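Local structure of putative fructosamine-3-kinase (Thermobifida fusca YX, 3F7W) at residues A[14-19]-A[35-40]. The protein is probably a kinase of the fructosamine kinase family, expected to phosphorylate sugar adducts on amines, though its own substrate has not been established. Residues are numbered along the deposited sequence; the frame is centred on the assembly and turned at random.
Sequences GREVAA and ELADGT. With EDO (1,2-ethanediol), chain E.
Arg15 lays one face of its guanidinium on Leu36, whose CD1 sits over the centre of the group, 3.6 Å from Arg15 CZ. At its edge, Arg15 NH2 makes a salt bridge to Asp38 OD2 (3.1 Å), the carboxylate turned almost perpendicular, 88° from the guanidinium plane. Bends at chi2 and chi3 (-79° and -68°) fold the long chain back over the leucine; arginine suits the site because it offers a flat face to a methyl and a positive charge to an acid. A 1,2-ethanediol, probably from the crystallisation liquor, sets its O1 between Arg15 NH1 and NH2, accepting from both and donating to Thr40 OG1.

Beside this cluster, strands 17-26 and 29-36 form the first hairpin of the antiparallel sheet in the N-terminal lobe of this protein-kinase-like fold. A classic beta bulge shifts their register by one residue: Ala18 N (2.7 Å) and Ala19 N (3.1 Å) both donate to Glu35 O, while Glu35 N bonds Ala19 O. Ala18's small CB fits 3.6 Å from Glu35 O. Past the bulge, Ala37 N reaches Glu16 O at 2.9 Å, from above the carbonyl plane. An Asx turn positions Asp38, its OD1 gripped by Thr40 N and OG1; it overlaps the type I turn Leu36-Gly39, where a CB on Gly39 would jam against Asp38 O. Branched Val17 points away from Leu36's strand to pack on Ala6, Val9 and Thr10 of helix 3-13.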
ATOM      1  N   GLY A  14      15.439  -6.660 -21.832  1.00 32.23           N
ATOM      2  CA  GLY A  14      16.543  -6.814 -22.756  1.00 31.10           C
ATOM      3  C   GLY A  14      17.680  -7.694 -22.244  1.00 31.87           C
ATOM      4  O   GLY A  14      18.716  -7.771 -22.865  1.00 31.12           O
ATOM      5  N   ARG A  15      17.481  -8.352 -21.109  1.00 31.50           N
ATOM      6  CA  ARG A  15      18.532  -9.142 -20.472  1.00 30.78           C
ATOM      7  C   ARG A  15      18.244 -10.640 -20.622  1.00 30.27           C
ATOM      8  O   ARG A  15      17.087 -11.058 -20.599  1.00 29.06           O
ATOM      9  CB  ARG A  15      18.593  -8.792 -18.986  1.00 30.17           C
ATOM     10  CG  ARG A  15      18.911  -7.324 -18.675  1.00 32.36           C
ATOM     11  CD  ARG A  15      20.374  -7.015 -18.807  1.00 28.56           C
ATOM     12  NE  ARG A  15      21.146  -7.698 -17.769  1.00 32.18           N
ATOM     13  CZ  ARG A  15      21.369  -7.240 -16.536  1.00 31.72           C
ATOM     14  NH1 ARG A  15      20.902  -6.059 -16.149  1.00 34.56           N
ATOM     15  NH2 ARG A  15      22.078  -7.967 -15.672  1.00 38.41           N
ATOM     16  N   GLU A  16      19.299 -11.436 -20.739  1.00 30.63           N
ATOM     17  CA  GLU A  16      19.182 -12.892 -20.863  1.00 32.29           C
ATOM     18  C   GLU A  16      18.762 -13.518 -19.527  1.00 30.48           C
ATOM     19  O   GLU A  16      19.310 -13.162 -18.492  1.00 31.90           O
ATOM     20  CB  GLU A  16      20.516 -13.477 -21.335  1.00 34.16           C
ATOM     21  CG  GLU A  16      20.407 -14.918 -21.768  1.00 37.41           C
ATOM     22  CD  GLU A  16      21.757 -15.572 -22.125  1.00 39.13           C
ATOM     23  OE1 GLU A  16      22.799 -14.882 -22.158  1.00 43.36           O
ATOM     24  OE2 GLU A  16      21.748 -16.800 -22.347  1.00 47.39           O
ATOM     25  N   VAL A  17      17.778 -14.427 -19.555  1.00 32.05           N
ATOM     26  CA  VAL A  17      17.294 -15.146 -18.352  1.00 30.62           C
ATOM     27  C   VAL A  17      17.963 -16.527 -18.208  1.00 33.35           C
ATOM     28  O   VAL A  17      17.949 -17.328 -19.138  1.00 31.38           O
ATOM     29  CB  VAL A  17      15.757 -15.270 -18.364  1.00 32.37           C
ATOM     30  CG1 VAL A  17      15.252 -16.176 -17.231  1.00 30.41           C
ATOM     31  CG2 VAL A  17      15.104 -13.856 -18.265  1.00 29.42           C
ATOM     32  N   ALA A  18      18.582 -16.780 -17.059  1.00 33.54           N
ATOM     33  CA  ALA A  18      19.266 -18.059 -16.783  1.00 33.42           C
ATOM     34  C   ALA A  18      18.374 -19.054 -16.022  1.00 34.02           C
ATOM     35  O   ALA A  18      18.558 -20.260 -16.155  1.00 32.73           O
ATOM     36  CB  ALA A  18      20.553 -17.819 -16.008  1.00 33.58           C
ATOM     37  N   ALA A  19      17.407 -18.568 -15.249  1.00 33.34           N
ATOM     38  CA  ALA A  19      16.569 -19.449 -14.434  1.00 33.08           C
ATOM     39  C   ALA A  19      15.268 -18.787 -14.028  1.00 33.56           C
ATOM     40  O   ALA A  19      15.200 -17.547 -13.907  1.00 31.48           O
ATOM     41  CB  ALA A  19      17.347 -19.915 -13.179  1.00 32.78           C
ATOM     42  N   GLU A  35      16.274 -15.337 -12.515  1.00 30.07           N
ATOM     43  CA  GLU A  35      17.687 -15.008 -12.448  1.00 31.41           C
ATOM     44  C   GLU A  35      18.228 -14.749 -13.837  1.00 30.49           C
ATOM     45  O   GLU A  35      18.040 -15.548 -14.766  1.00 31.35           O
ATOM     46  CB  GLU A  35      18.466 -16.133 -11.771  1.00 32.20           C
ATOM     47  CG  GLU A  35      19.890 -15.740 -11.389  1.00 34.37           C
ATOM     48  CD  GLU A  35      20.614 -16.825 -10.594  1.00 39.49           C
ATOM     49  OE1 GLU A  35      20.101 -17.218  -9.528  1.00 44.30           O
ATOM     50  OE2 GLU A  35      21.698 -17.278 -11.037  1.00 42.23           O
ATOM     51  N   LEU A  36      18.896 -13.614 -13.985  1.00 28.81           N
ATOM     52  CA  LEU A  36      19.501 -13.232 -15.256  1.00 28.64           C
ATOM     53  C   LEU A  36      20.837 -13.933 -15.418  1.00 31.44           C
ATOM     54  O   LEU A  36      21.356 -14.511 -14.459  1.00 29.47           O
ATOM     55  CB  LEU A  36      19.720 -11.712 -15.304  1.00 28.79           C
ATOM     56  CG  LEU A  36      18.460 -10.860 -15.099  1.00 27.39           C
ATOM     57  CD1 LEU A  36      18.811  -9.373 -15.303  1.00 26.21           C
ATOM     58  CD2 LEU A  36      17.339 -11.277 -16.045  1.00 23.47           C
ATOM     59  N   ALA A  37      21.413 -13.820 -16.614  1.00 32.06           N
ATOM     60  CA  ALA A  37      22.667 -14.512 -16.952  1.00 31.80           C
ATOM     61  C   ALA A  37      23.823 -14.155 -16.035  1.00 32.49           C
ATOM     62  O   ALA A  37      24.668 -14.997 -15.787  1.00 33.25           O
ATOM     63  CB  ALA A  37      23.051 -14.267 -18.405  1.00 31.62           C
ATOM     64  N   ASP A  38      23.875 -12.920 -15.541  1.00 30.55           N
ATOM     65  CA  ASP A  38      24.947 -12.493 -14.634  1.00 32.03           C
ATOM     66  C   ASP A  38      24.673 -12.772 -13.164  1.00 30.74           C
ATOM     67  O   ASP A  38      25.410 -12.292 -12.306  1.00 31.81           O
ATOM     68  CB  ASP A  38      25.285 -11.006 -14.838  1.00 32.96           C
ATOM     69  CG  ASP A  38      24.268 -10.054 -14.201  1.00 37.49           C
ATOM     70  OD1 ASP A  38      23.148 -10.475 -13.799  1.00 35.75           O
ATOM     71  OD2 ASP A  38      24.609  -8.851 -14.112  1.00 39.58           O
ATOM     72  N   GLY A  39      23.595 -13.509 -12.864  1.00 30.79           N
ATOM     73  CA  GLY A  39      23.230 -13.798 -11.483  1.00 29.52           C
ATOM     74  C   GLY A  39      22.219 -12.844 -10.881  1.00 29.86           C
ATOM     75  O   GLY A  39      21.711 -13.107  -9.794  1.00 31.45           O
ATOM     76  N   THR A  40      21.914 -11.727 -11.554  1.00 31.58           N
ATOM     77  CA  THR A  40      20.979 -10.741 -10.986  1.00 31.78           C
ATOM     78  C   THR A  40      19.600 -11.371 -10.776  1.00 29.92           C
ATOM     79  O   THR A  40      19.019 -11.909 -11.722  1.00 30.26           O
ATOM     80  CB  THR A  40      20.783  -9.519 -11.903  1.00 31.32           C
ATOM     81  OG1 THR A  40      22.043  -8.917 -12.186  1.00 32.66           O
ATOM     82  CG2 THR A  40      19.838  -8.471 -11.267  1.00 30.77           C
TER
HETATM   83  C1  EDO E 291      21.525  -5.316 -12.128  1.00 51.89           C
HETATM   84  O1  EDO E 291      21.644  -6.335 -13.111  1.00 46.05           O
HETATM   85  C2  EDO E 291      21.554  -3.916 -12.731  1.00 48.55           C
HETATM   86  O2  EDO E 291      22.166  -3.887 -14.012  1.00 39.53           O